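Side-chain contacts in protein SSD1 (Saccharomyces cerevisiae S288C, PDB 7AM1), which binds mRNA untranslated regions and represses translation as a non-enzymatic member of the RNase II family, and is implicated in cell-cycle control: residues D276-E280 / K281-A285; N550-K553 / R554-S558; H659-P663 / M664-A668; P830-S833 / D834-K838; V897-A900 / L901-T905. All blocks are in the same frame, centred on the assembly; numbering follows the deposited sequence.

Interaction 1. Residues D276-E280 / K281-A285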
loop_
_atom_site.group_PDB
_atom_site.type_symbol
_atom_site.label_atom_id
_atom_site.label_comp_id
_atom_site.label_asym_id
_atom_site.label_seq_id
_atom_site.Cartn_x
_atom_site.Cartn_y
_atom_site.Cartn_z
ATOM N N ASP A 276 -9.206 2.369 34.004
ATOM C CA ASP A 276 -8.002 3.128 33.690
ATOM C C ASP A 276 -6.762 2.245 33.661
ATOM O O ASP A 276 -5.779 2.599 33.002
ATOM C CB ASP A 276 -7.812 4.262 34.701
ATOM N N LYS A 277 -6.778 1.112 34.370
ATOM C CA LYS A 277 -5.639 0.204 34.343
ATOM C C LYS A 277 -5.458 -0.457 32.983
ATOM O O LYS A 277 -4.344 -0.885 32.659
ATOM C CB LYS A 277 -5.800 -0.868 35.423
ATOM N N TYR A 278 -6.519 -0.548 32.181
ATOM C CA TYR A 278 -6.467 -1.193 30.875
ATOM C C TYR A 278 -6.263 -0.204 29.735
ATOM O O TYR A 278 -6.257 -0.611 28.571
ATOM C CB TYR A 278 -7.757 -1.986 30.631
ATOM C CG TYR A 278 -7.927 -3.176 31.545
ATOM C CD1 TYR A 278 -8.470 -3.025 32.812
ATOM C CD2 TYR A 278 -7.547 -4.450 31.141
ATOM C CE1 TYR A 278 -8.631 -4.107 33.655
ATOM C CE2 TYR A 278 -7.704 -5.540 31.978
ATOM C CZ TYR A 278 -8.246 -5.360 33.234
ATOM O OH TYR A 278 -8.407 -6.437 34.076
ATOM N N SER A 279 -6.094 1.083 30.044
ATOM C CA SER A 279 -6.020 2.107 29.010
ATOM C C SER A 279 -4.871 1.877 28.037
ATOM O O SER A 279 -4.931 2.367 26.904
ATOM C CB SER A 279 -5.886 3.489 29.657
ATOM O OG SER A 279 -4.669 3.603 30.373
ATOM N N GLU A 280 -3.823 1.159 28.449
ATOM C CA GLU A 280 -2.663 0.927 27.597
ATOM C C GLU A 280 -2.622 -0.505 27.071
ATOM O O GLU A 280 -1.558 -0.988 26.669
ATOM C CB GLU A 280 -1.377 1.249 28.363
ATOM C CG GLU A 280 -1.266 2.715 28.790
ATOM C CD GLU A 280 -0.560 3.601 27.781
ATOM O OE1 GLU A 280 0.633 3.368 27.493
ATOM O OE2 GLU A 280 -1.206 4.546 27.281
ATOM N N LYS A 281 -3.760 -1.195 27.075
ATOM C CA LYS A 281 -3.854 -2.558 26.577
ATOM C C LYS A 281 -4.526 -2.562 25.209
ATOM O O LYS A 281 -5.424 -1.755 24.943
ATOM C CB LYS A 281 -4.643 -3.446 27.540
ATOM C CG LYS A 281 -3.969 -3.664 28.892
ATOM C CD LYS A 281 -2.704 -4.502 28.782
ATOM C CE LYS A 281 -2.100 -4.766 30.157
ATOM N NZ LYS A 281 -1.155 -5.916 30.149
ATOM N N LEU A 282 -4.085 -3.463 24.343
ATOM C CA LEU A 282 -4.680 -3.629 23.025
ATOM C C LEU A 282 -5.625 -4.821 23.053
ATOM O O LEU A 282 -5.261 -5.898 23.538
ATOM C CB LEU A 282 -3.606 -3.826 21.958
ATOM C CG LEU A 282 -2.991 -2.544 21.389
ATOM C CD1 LEU A 282 -1.939 -2.882 20.344
ATOM C CD2 LEU A 282 -4.054 -1.629 20.790
ATOM N N PHE A 283 -6.840 -4.617 22.557
ATOM C CA PHE A 283 -7.813 -5.685 22.404
ATOM C C PHE A 283 -8.173 -5.837 20.933
ATOM O O PHE A 283 -7.951 -4.938 20.117
ATOM C CB PHE A 283 -9.076 -5.403 23.221
ATOM C CG PHE A 283 -8.836 -5.319 24.704
ATOM C CD1 PHE A 283 -8.477 -4.117 25.285
ATOM C CD2 PHE A 283 -8.967 -6.434 25.515
ATOM C CE1 PHE A 283 -8.256 -4.022 26.648
ATOM C CE2 PHE A 283 -8.749 -6.343 26.881
ATOM C CZ PHE A 283 -8.389 -5.137 27.444
ATOM N N VAL A 284 -8.734 -6.992 20.598
ATOM C CA VAL A 284 -9.330 -7.228 19.289
ATOM C C VAL A 284 -10.833 -7.366 19.487
ATOM O O VAL A 284 -11.282 -8.070 20.399
ATOM C CB VAL A 284 -8.739 -8.475 18.611
ATOM C CG1 VAL A 284 -9.384 -8.694 17.255
ATOM C CG2 VAL A 284 -7.228 -8.329 18.455
ATOM N N ALA A 285 -11.608 -6.681 18.646
ATOM C CA ALA A 285 -13.060 -6.692 18.733
ATOM C C ALA A 285 -13.662 -7.005 17.368
ATOM O O ALA A 285 -12.998 -6.913 16.332
ATOM C CB ALA A 285 -13.595 -5.348 19.249
HETATM O O HOH W 1 -7.619 -0.637 26.191
#

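Interaction 2. Residues N550-K553 / R554-S558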
loop_
_atom_site.group_PDB
_atom_site.type_symbol
_atom_site.label_atom_id
_atom_site.label_comp_id
_atom_site.label_asym_id
_atom_site.label_seq_id
_atom_site.Cartn_x
_atom_site.Cartn_y
_atom_site.Cartn_z
ATOM N N ASN A 550 10.570 -8.641 -12.564
ATOM C CA ASN A 550 9.174 -8.220 -12.455
ATOM C C ASN A 550 8.553 -7.998 -13.832
ATOM O O ASN A 550 7.383 -8.333 -14.052
ATOM C CB ASN A 550 9.062 -6.945 -11.606
ATOM C CG ASN A 550 7.627 -6.674 -11.118
ATOM O OD1 ASN A 550 6.885 -7.597 -10.769
ATOM N ND2 ASN A 550 7.241 -5.399 -11.091
ATOM N N GLU A 551 9.307 -7.427 -14.775
ATOM C CA GLU A 551 8.732 -7.209 -16.098
ATOM C C GLU A 551 8.583 -8.522 -16.857
ATOM O O GLU A 551 7.673 -8.660 -17.682
ATOM C CB GLU A 551 9.573 -6.214 -16.895
ATOM C CG GLU A 551 9.365 -4.761 -16.469
ATOM C CD GLU A 551 7.952 -4.256 -16.741
ATOM O OE1 GLU A 551 7.349 -4.671 -17.756
ATOM O OE2 GLU A 551 7.440 -3.447 -15.931
ATOM N N ILE A 552 9.448 -9.499 -16.584
ATOM C CA ILE A 552 9.255 -10.821 -17.169
ATOM C C ILE A 552 8.008 -11.479 -16.589
ATOM O O ILE A 552 7.214 -12.077 -17.321
ATOM C CB ILE A 552 10.515 -11.687 -16.971
ATOM C CG1 ILE A 552 11.636 -11.193 -17.893
ATOM C CG2 ILE A 552 10.210 -13.162 -17.244
ATOM C CD1 ILE A 552 12.999 -11.770 -17.568
ATOM N N LYS A 553 7.805 -11.365 -15.274
ATOM C CA LYS A 553 6.620 -11.946 -14.646
ATOM C C LYS A 553 5.344 -11.258 -15.116
ATOM O O LYS A 553 4.297 -11.905 -15.238
ATOM C CB LYS A 553 6.738 -11.859 -13.124
ATOM C CG LYS A 553 7.702 -12.869 -12.520
ATOM C CD LYS A 553 7.934 -12.622 -11.038
ATOM C CE LYS A 553 8.813 -13.703 -10.430
ATOM N NZ LYS A 553 9.057 -13.477 -8.976
ATOM N N ARG A 554 5.400 -9.943 -15.358
ATOM C CA ARG A 554 4.226 -9.238 -15.863
ATOM C C ARG A 554 3.840 -9.755 -17.241
ATOM O O ARG A 554 2.653 -9.923 -17.547
ATOM C CB ARG A 554 4.494 -7.734 -15.914
ATOM C CG ARG A 554 4.458 -7.051 -14.540
ATOM C CD ARG A 554 4.948 -5.616 -14.605
ATOM N NE ARG A 554 4.781 -4.944 -13.318
ATOM C CZ ARG A 554 5.002 -3.652 -13.108
ATOM N NH1 ARG A 554 5.405 -2.874 -14.104
ATOM N NH2 ARG A 554 4.814 -3.139 -11.897
ATOM N N LYS A 555 4.836 -10.035 -18.079
ATOM C CA LYS A 555 4.559 -10.628 -19.379
ATOM C C LYS A 555 3.979 -12.028 -19.218
ATOM O O LYS A 555 2.996 -12.383 -19.879
ATOM C CB LYS A 555 5.839 -10.659 -20.216
ATOM C CG LYS A 555 5.674 -11.290 -21.597
ATOM C CD LYS A 555 4.742 -10.473 -22.480
ATOM C CE LYS A 555 4.310 -11.258 -23.695
ATOM N NZ LYS A 555 3.575 -10.413 -24.673
ATOM N N VAL A 556 4.579 -12.843 -18.346
ATOM C CA VAL A 556 4.069 -14.192 -18.119
ATOM C C VAL A 556 2.615 -14.140 -17.662
ATOM O O VAL A 556 1.752 -14.839 -18.202
ATOM C CB VAL A 556 4.951 -14.935 -17.100
ATOM C CG1 VAL A 556 4.303 -16.245 -16.690
ATOM C CG2 VAL A 556 6.350 -15.167 -17.672
ATOM N N ASN A 557 2.322 -13.309 -16.660
ATOM C CA ASN A 557 0.951 -13.197 -16.175
ATOM C C ASN A 557 0.013 -12.747 -17.288
ATOM O O ASN A 557 -1.136 -13.197 -17.364
ATOM C CB ASN A 557 0.876 -12.212 -15.009
ATOM C CG ASN A 557 1.450 -12.769 -13.725
ATOM O OD1 ASN A 557 1.333 -13.960 -13.437
ATOM N ND2 ASN A 557 2.049 -11.898 -12.927
ATOM N N SER A 558 0.477 -11.828 -18.137
ATOM C CA SER A 558 -0.321 -11.380 -19.271
ATOM C C SER A 558 -0.638 -12.539 -20.208
ATOM O O SER A 558 -1.770 -12.675 -20.689
ATOM C CB SER A 558 0.433 -10.278 -20.017
ATOM O OG SER A 558 -0.238 -9.910 -21.206
HETATM O O HOH W 2 4.250 -6.720 -11.140
#

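Interaction 3. Residues H659-P663 / M664-A668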
loop_
_atom_site.group_PDB
_atom_site.type_symbol
_atom_site.label_atom_id
_atom_site.label_comp_id
_atom_site.label_asym_id
_atom_site.label_seq_id
_atom_site.Cartn_x
_atom_site.Cartn_y
_atom_site.Cartn_z
ATOM N N HIS A 659 -3.026 -13.257 -12.061
ATOM C CA HIS A 659 -1.914 -13.595 -11.185
ATOM C C HIS A 659 -1.630 -15.086 -11.265
ATOM O O HIS A 659 -2.479 -15.910 -10.904
ATOM C CB HIS A 659 -2.202 -13.168 -9.746
ATOM C CG HIS A 659 -1.803 -11.757 -9.457
ATOM N ND1 HIS A 659 -2.008 -11.165 -8.231
ATOM C CD2 HIS A 659 -1.198 -10.823 -10.231
ATOM C CE1 HIS A 659 -1.562 -9.922 -8.266
ATOM N NE2 HIS A 659 -1.058 -9.692 -9.465
ATOM N N PHE A 660 -0.423 -15.414 -11.722
ATOM C CA PHE A 660 0.018 -16.780 -11.965
ATOM C C PHE A 660 1.404 -17.067 -11.405
ATOM O O PHE A 660 1.694 -18.236 -11.120
ATOM C CB PHE A 660 -0.009 -17.053 -13.484
ATOM C CG PHE A 660 0.822 -18.227 -13.943
ATOM C CD1 PHE A 660 0.259 -19.491 -14.058
ATOM C CD2 PHE A 660 2.144 -18.054 -14.328
ATOM C CE1 PHE A 660 1.013 -20.568 -14.508
ATOM C CE2 PHE A 660 2.903 -19.127 -14.779
ATOM C CZ PHE A 660 2.335 -20.384 -14.870
ATOM N N THR A 661 2.230 -16.045 -11.160
ATOM C CA THR A 661 3.660 -16.214 -10.932
ATOM C C THR A 661 4.063 -16.352 -9.465
ATOM O O THR A 661 5.263 -16.446 -9.186
ATOM C CB THR A 661 4.438 -15.028 -11.542
ATOM O OG1 THR A 661 3.804 -13.790 -11.184
ATOM C CG2 THR A 661 4.524 -15.138 -13.071
ATOM N N ALA A 662 3.123 -16.369 -8.518
ATOM C CA ALA A 662 3.470 -16.399 -7.093
ATOM C C ALA A 662 2.497 -17.276 -6.311
ATOM O O ALA A 662 1.872 -16.834 -5.344
ATOM C CB ALA A 662 3.512 -14.979 -6.525
ATOM N N PRO A 663 2.382 -18.556 -6.684
ATOM C CA PRO A 663 1.469 -19.455 -5.954
ATOM C C PRO A 663 1.910 -19.779 -4.534
ATOM O O PRO A 663 1.083 -20.258 -3.748
ATOM C CB PRO A 663 1.455 -20.715 -6.830
ATOM C CG PRO A 663 2.826 -20.718 -7.454
ATOM C CD PRO A 663 3.094 -19.262 -7.765
ATOM N N MET A 664 3.173 -19.551 -4.174
ATOM C CA MET A 664 3.607 -19.817 -2.809
ATOM C C MET A 664 3.156 -18.746 -1.823
ATOM O O MET A 664 3.252 -18.971 -0.612
ATOM C CB MET A 664 5.129 -19.952 -2.744
ATOM C CG MET A 664 5.694 -21.088 -3.586
ATOM S SD MET A 664 5.122 -22.713 -3.052
ATOM C CE MET A 664 6.209 -23.031 -1.669
ATOM N N ARG A 665 2.672 -17.593 -2.301
ATOM C CA ARG A 665 2.238 -16.522 -1.413
ATOM C C ARG A 665 0.875 -15.933 -1.748
ATOM O O ARG A 665 0.365 -15.135 -0.953
ATOM C CB ARG A 665 3.272 -15.381 -1.394
ATOM C CG ARG A 665 3.719 -14.876 -2.767
ATOM C CD ARG A 665 4.705 -13.724 -2.616
ATOM N NE ARG A 665 5.057 -13.093 -3.881
ATOM C CZ ARG A 665 4.360 -12.114 -4.455
ATOM N NH1 ARG A 665 3.245 -11.656 -3.895
ATOM N NH2 ARG A 665 4.776 -11.600 -5.608
ATOM N N ARG A 666 0.265 -16.304 -2.874
ATOM C CA ARG A 666 -1.051 -15.816 -3.267
ATOM C C ARG A 666 -1.959 -16.997 -3.582
ATOM O O ARG A 666 -1.619 -17.841 -4.419
ATOM C CB ARG A 666 -0.959 -14.901 -4.491
ATOM C CG ARG A 666 -0.003 -13.739 -4.341
ATOM C CD ARG A 666 -0.171 -12.755 -5.502
ATOM N NE ARG A 666 0.104 -13.385 -6.797
ATOM C CZ ARG A 666 0.922 -12.895 -7.730
ATOM N NH1 ARG A 666 1.562 -11.749 -7.535
ATOM N NH2 ARG A 666 1.097 -13.556 -8.869
ATOM N N TYR A 667 -3.120 -17.054 -2.925
ATOM C CA TYR A 667 -4.042 -18.146 -3.207
ATOM C C TYR A 667 -4.764 -17.965 -4.537
ATOM O O TYR A 667 -5.158 -18.957 -5.155
ATOM C CB TYR A 667 -5.085 -18.300 -2.099
ATOM C CG TYR A 667 -5.921 -19.539 -2.300
ATOM C CD1 TYR A 667 -5.474 -20.776 -1.857
ATOM C CD2 TYR A 667 -7.133 -19.482 -2.976
ATOM C CE1 TYR A 667 -6.221 -21.919 -2.060
ATOM C CE2 TYR A 667 -7.887 -20.620 -3.184
ATOM C CZ TYR A 667 -7.427 -21.834 -2.725
ATOM O OH TYR A 667 -8.178 -22.965 -2.931
ATOM N N ALA A 668 -4.965 -16.724 -4.990
ATOM C CA ALA A 668 -5.601 -16.520 -6.286
ATOM C C ALA A 668 -4.869 -17.297 -7.375
ATOM O O ALA A 668 -5.495 -17.869 -8.276
ATOM C CB ALA A 668 -5.640 -15.031 -6.629
#

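Interaction 4. Residues P830-S833 / D834-K838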
loop_
_atom_site.group_PDB
_atom_site.type_symbol
_atom_site.label_atom_id
_atom_site.label_comp_id
_atom_site.label_asym_id
_atom_site.label_seq_id
_atom_site.Cartn_x
_atom_site.Cartn_y
_atom_site.Cartn_z
ATOM N N PRO A 830 27.509 7.293 11.538
ATOM C CA PRO A 830 26.069 7.054 11.691
ATOM C C PRO A 830 25.403 7.881 12.782
ATOM O O PRO A 830 25.980 8.149 13.839
ATOM C CB PRO A 830 26.000 5.556 12.030
ATOM C CG PRO A 830 27.311 5.255 12.667
ATOM C CD PRO A 830 28.318 6.153 12.011
ATOM N N LEU A 831 24.156 8.280 12.500
ATOM C CA LEU A 831 23.272 8.843 13.513
ATOM C C LEU A 831 22.565 7.750 14.303
ATOM O O LEU A 831 22.182 7.968 15.458
ATOM C CB LEU A 831 22.218 9.741 12.864
ATOM C CG LEU A 831 22.624 11.115 12.339
ATOM C CD1 LEU A 831 21.599 11.584 11.313
ATOM C CD2 LEU A 831 22.741 12.118 13.474
ATOM N N ILE A 832 22.394 6.579 13.695
ATOM C CA ILE A 832 21.612 5.494 14.273
ATOM C C ILE A 832 22.423 4.765 15.331
ATOM O O ILE A 832 23.631 4.540 15.174
ATOM C CB ILE A 832 21.161 4.531 13.161
ATOM C CG1 ILE A 832 20.179 3.497 13.702
ATOM C CG2 ILE A 832 22.370 3.833 12.540
ATOM C CD1 ILE A 832 19.706 2.519 12.642
ATOM N N SER A 833 21.749 4.369 16.410
ATOM C CA SER A 833 22.411 3.638 17.477
ATOM C C SER A 833 22.906 2.287 16.967
ATOM O O SER A 833 22.434 1.757 15.957
ATOM C CB SER A 833 21.462 3.427 18.657
ATOM O OG SER A 833 20.523 2.403 18.383
ATOM N N ASP A 834 23.857 1.719 17.702
ATOM C CA ASP A 834 24.472 0.457 17.317
ATOM C C ASP A 834 23.494 -0.699 17.494
ATOM O O ASP A 834 23.466 -1.611 16.658
ATOM C CB ASP A 834 25.745 0.210 18.133
ATOM C CG ASP A 834 26.919 1.051 17.657
ATOM O OD1 ASP A 834 27.134 1.139 16.431
ATOM O OD2 ASP A 834 27.633 1.617 18.510
ATOM N N PRO A 835 22.689 -0.715 18.561
ATOM C CA PRO A 835 21.675 -1.782 18.677
ATOM C C PRO A 835 20.701 -1.823 17.511
ATOM O O PRO A 835 20.431 -2.903 16.968
ATOM C CB PRO A 835 20.974 -1.452 20.003
ATOM C CG PRO A 835 22.001 -0.708 20.794
ATOM C CD PRO A 835 22.781 0.095 19.791
ATOM N N LEU A 836 20.154 -0.673 17.110
ATOM C CA LEU A 836 19.219 -0.662 15.990
ATOM C C LEU A 836 19.935 -0.938 14.675
ATOM O O LEU A 836 19.383 -1.597 13.786
ATOM C CB LEU A 836 18.484 0.675 15.923
ATOM C CG LEU A 836 17.383 0.739 14.859
ATOM C CD1 LEU A 836 16.298 -0.278 15.158
ATOM C CD2 LEU A 836 16.806 2.145 14.761
ATOM N N SER A 837 21.164 -0.440 14.528
ATOM C CA SER A 837 21.919 -0.719 13.313
ATOM C C SER A 837 22.117 -2.220 13.136
ATOM O O SER A 837 22.029 -2.739 12.017
ATOM C CB SER A 837 23.259 0.007 13.357
ATOM O OG SER A 837 23.866 0.011 12.081
ATOM N N LYS A 838 22.373 -2.935 14.234
ATOM C CA LYS A 838 22.446 -4.390 14.172
ATOM C C LYS A 838 21.097 -4.988 13.787
ATOM O O LYS A 838 21.028 -5.909 12.964
ATOM C CB LYS A 838 22.919 -4.941 15.519
ATOM C CG LYS A 838 23.046 -6.460 15.581
ATOM C CD LYS A 838 24.064 -6.982 14.578
HETATM O O HOH W 3 25.538 2.612 14.853
#

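Interaction 5. Residues V897-A900 / L901-T905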
loop_
_atom_site.group_PDB
_atom_site.type_symbol
_atom_site.label_atom_id
_atom_site.label_comp_id
_atom_site.label_asym_id
_atom_site.label_seq_id
_atom_site.Cartn_x
_atom_site.Cartn_y
_atom_site.Cartn_z
ATOM N N VAL A 897 5.346 9.611 19.892
ATOM C CA VAL A 897 5.066 8.320 20.509
ATOM C C VAL A 897 3.985 8.507 21.563
ATOM O O VAL A 897 3.993 9.494 22.309
ATOM C CB VAL A 897 6.344 7.725 21.130
ATOM C CG1 VAL A 897 6.030 6.441 21.881
ATOM C CG2 VAL A 897 7.388 7.488 20.049
ATOM N N GLY A 898 3.062 7.545 21.640
ATOM C CA GLY A 898 1.974 7.618 22.599
ATOM C C GLY A 898 0.746 6.798 22.249
ATOM O O GLY A 898 0.114 6.223 23.141
ATOM N N MET A 899 0.377 6.762 20.969
ATOM C CA MET A 899 -0.771 5.997 20.501
ATOM C C MET A 899 -0.364 4.572 20.126
ATOM O O MET A 899 0.818 4.226 20.079
ATOM C CB MET A 899 -1.417 6.692 19.297
ATOM C CG MET A 899 -1.679 8.165 19.539
ATOM S SD MET A 899 -3.011 8.463 20.711
ATOM C CE MET A 899 -2.924 10.249 20.818
ATOM N N ALA A 900 -1.373 3.748 19.819
ATOM C CA ALA A 900 -1.102 2.394 19.344
ATOM C C ALA A 900 -0.118 2.429 18.188
ATOM O O ALA A 900 0.756 1.562 18.066
ATOM C CB ALA A 900 -2.400 1.708 18.917
ATOM N N LEU A 901 -0.254 3.426 17.324
ATOM C CA LEU A 901 0.685 3.646 16.254
ATOM C C LEU A 901 1.329 5.012 16.438
ATOM O O LEU A 901 0.642 5.977 16.791
ATOM C CB LEU A 901 -0.017 3.581 14.892
ATOM C CG LEU A 901 -0.808 2.298 14.609
ATOM C CD1 LEU A 901 -1.415 2.349 13.213
ATOM C CD2 LEU A 901 0.066 1.055 14.776
ATOM N N PRO A 902 2.632 5.134 16.214
ATOM C CA PRO A 902 3.265 6.452 16.291
ATOM C C PRO A 902 2.793 7.342 15.152
ATOM O O PRO A 902 2.289 6.878 14.127
ATOM C CB PRO A 902 4.760 6.139 16.186
ATOM C CG PRO A 902 4.813 4.835 15.436
ATOM C CD PRO A 902 3.598 4.071 15.874
ATOM N N CYS A 903 2.979 8.643 15.345
ATOM C CA CYS A 903 2.506 9.650 14.404
ATOM C C CYS A 903 3.696 10.448 13.900
ATOM O O CYS A 903 4.359 11.140 14.679
ATOM C CB CYS A 903 1.490 10.574 15.080
ATOM S SG CYS A 903 0.057 9.701 15.746
ATOM N N LEU A 904 3.945 10.381 12.598
ATOM C CA LEU A 904 4.960 11.222 11.988
ATOM C C LEU A 904 4.430 12.640 11.872
ATOM O O LEU A 904 3.284 12.857 11.471
ATOM C CB LEU A 904 5.342 10.695 10.609
ATOM C CG LEU A 904 5.941 9.294 10.591
ATOM C CD1 LEU A 904 5.940 8.731 9.164
ATOM C CD2 LEU A 904 7.352 9.333 11.169
ATOM N N THR A 905 5.269 13.606 12.228
ATOM C CA THR A 905 4.899 15.007 12.152
ATOM C C THR A 905 6.076 15.788 11.590
ATOM O O THR A 905 7.238 15.425 11.795
ATOM C CB THR A 905 4.504 15.583 13.525
ATOM O OG1 THR A 905 5.610 15.470 14.431
ATOM C CG2 THR A 905 3.298 14.853 14.108
#

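Interaction 1. Residues D276-E280 / K281-A285
Tyr278 and Lys281 close a type I beta turn: Lys281 N donates to Tyr278 O across 3.0 Å, with an N-H...O angle of 156°. The turn carries the chain from the 3-10 segment that precedes it into the strand that starts at Lys281. Within the turn, Ser279 OG donates to Asp276 O over 3.0 Å, tying the hydroxyl to the backbone of that 3-10 segment. A water bridges two carbonyls, 2.7 Å from Tyr278 O and 2.8 Å from Lys281 O. It also lies in the ring plane of Phe283, at the edge of that ring. The two aromatic side chains meet at a slant: Tyr278 CD2 reaches the rim of Phe283 at its CZ, 3.9 Å away and near the Phe283 ring plane. Lys281 fits alongside the turn. Its CB lies 3.4 Å from Tyr278 O, and a bend at chi2 (-68°) takes the aliphatic chain past Tyr278, with Lys281 CG 4.3 Å from Tyr278 CD2, before the ammonium group pairs with Asp307. Glu280 points away from this cluster, its carboxylate forming a salt bridge with Lys807, while the Phe283 ring packs on Phe250 of strand 247-252. This turn delivers the chain into strand 281-289, which pairs with strand 298-307 in the five-stranded antiparallel sheet of the second cold-shock domain, an OB fold.

Interaction 2. Residues N550-K553 / R554-S558
The guanidinium of Arg554 carries the amide of Asn550 over one face, with Asn550 ND2 3.3 Å from Arg554 NE and the two planes 59° apart. Both nitrogens are donors, so they pack without bonding. A water lies in the guanidinium plane at the edge, accepting from Arg554 NE at 2.9 Å and donating to Asn550 OD1 at 2.8 Å, so it ties together two side chains that share no direct bond. Glu551 comes in obliquely, its carboxylate almost perpendicular to the guanidinium (85°). Its OE2 forms a salt bridge with Arg554 NH1 at 2.8 Å, although the bent N-H...O angle of 123° makes the hydrogen-bond part weak. The reach of Arg554 follows from its torsions: CG lies anti to the carbonyl carbon and the chain stays extended to NE, running back along the helix past Asn550 O and Glu551. Glu526 takes both Arg554 NH2 and Asn550 ND2, and Arg510 shares Glu551 OE2. A leucine in place of Arg554 would probably cost Glu551 one of its charged partners and leave Glu526 without its arginine mate. On the backbone, Arg554 N donates to Asn550 O at 2.9 Å and Asn557 N to Lys553 O at 2.8 Å. These are i to i+4 helical bonds, joined by an i to i+3 salt bridge, within helix 544-568 of the RNB domain.

Interaction 3. Residues H659-P663 / M664-A668
Arg666 is clamped between His659 and Ala662, and here the packing is tight. Its guanidinium lies flat on the imidazole, the centres 3.6 Å apart and the planes 14° from parallel, while Ala662 CB presses on the opposite face, 3.5 Å from Arg666 CZ. A bend at chi3 (-60°) folds the arginine back to reach this slot. The same methyl touches the guanidinium of Arg665, 3.6 Å from its NE, so one alanine spaces two arginines. Ala662 O is gripped twice: Arg666 N donates nearly along the C=O axis at 3.0 Å, and Arg665 N at 3.2 Å from above the carbonyl plane. Elsewhere the fit is looser, though still buried: Thr661 OG1, hydrogen-bonded to Asn557 of helix 544-568, stands 3.6 Å from Arg666 NH2, and within the loop Met664 meets little beyond the Pro663 backbone, packing outward on Val399. The charged ends are taken up outside, Arg666 by Asp669 and Asp530, Arg665 by Asp530, and the imidazole by Tyr636 and Asp529. This stretch falls within the ribonuclease II family signature, a loop leading into helix 668-681 of the RNB domain in a protein that is a pseudonuclease.

Interaction 4. Residues P830-S833 / D834-K838
Ser833 is the N-cap of helix 834-842: its carbonyl O accepts from Ser837 N at 2.9 Å in the first i to i+4 bond, and the extended Ile832 and Ser833 lead into the helix start. Its hydroxyl, held between the backbone N and the carbonyl carbon (chi1 76°), faces the first turn. Ser833 OG accepts a weak but straight bond from Leu836 N, 3.3 Å long, and packs on the Pro835 ring, with CD at 3.5 Å; it also hydrogen-bonds to Asp724 of helix 689-725. Ile832 adds an apolar contact. With CG1 anti to the backbone N (chi1 -172°), its CD1 points into Leu836, 3.6 Å from CD2, the two side chains crossing at about a right angle. The other branch, Ile832 CG2, touches Ser837 CB at 4.0 Å. Cutting Ile832 back to an alanine is likely to open a gap beside Leu836 and leave the loop without its apolar hold on the first turn. A water donates to both Ile832 O and Asp834 OD1, at 2.7 Å each, strapping loop to helix. Polar caps on the first-turn amides of Leu836 and Ser837 are thus combined with an aliphatic pair that packs beside them, and the carboxylate of Asp834 at the N-terminal end probably gains from the helix dipole.

Interaction 5. Residues V897-A900 / L901-T905
Met899 brings its CG near Cys903 SG through its first torsion, with CG anti to the carbonyl carbon (chi1 -50°); the chain then bends at chi2 (-71°), and the thioether end leads away. Met899 CG lies 4.4 Å from Cys903 SG, a loose apolar contact, while Met899 CB sits closer to the backbone, 3.3 Å from Leu901 O. Leu901 has its CG likewise anti to the carbonyl carbon (chi1 -55°), which lays one methyl back over the preceding peptide, with Leu901 CD2 3.4 Å from Ala900 O. Its isobutyl group lies about 5 Å from a bound pentaethylene glycol, probably from the crystallisation liquor. The bend therefore rests on van der Waals packing and on its backbone shape, with hydrogen bonds going to residues outside it. Gly898 contributes to that shape: at its backbone angles a side chain would collide with the carbonyl O of Val897, so a residue without one is needed here. Pro902 follows Leu901, probably stiffening the exit from the bend into the strand. The loop joins two neighbouring antiparallel strands of a five-stranded sheet, 888-896 and 903-908, and the pairing resumes with backbone bonds between Cys903 and Glu896 and between Thr905 and Arg894. On its flanks, Met899 and Cys903 meet helix 175-186, Pro902 and Leu904 rest on helix 689-725, and Ala900 touches Thr253 and Ile308 of the second cold-shock region.

Along the chain the five contacts follow one another in numerical order, without nesting. Interactions 2 and 3 share the RNB domain, centres about 13 Å apart, and touch directly: Asn557 OD1 lies 2.9 Å from Phe660 N, a probable hydrogen bond that ties helix 544-568 to the signature loop. Interaction 1 lies in the second cold-shock domain, its centre about 46 Å from that of interaction 2. Interaction 5, a hairpin loop of another five-stranded sheet, touches interaction 1 through Leu282 and Ala900, so two beta domains meet there. Interactions 3, 4 and 5 all contact helix 689-725, which thereby probably links the RNB domain with the C-terminal beta domain.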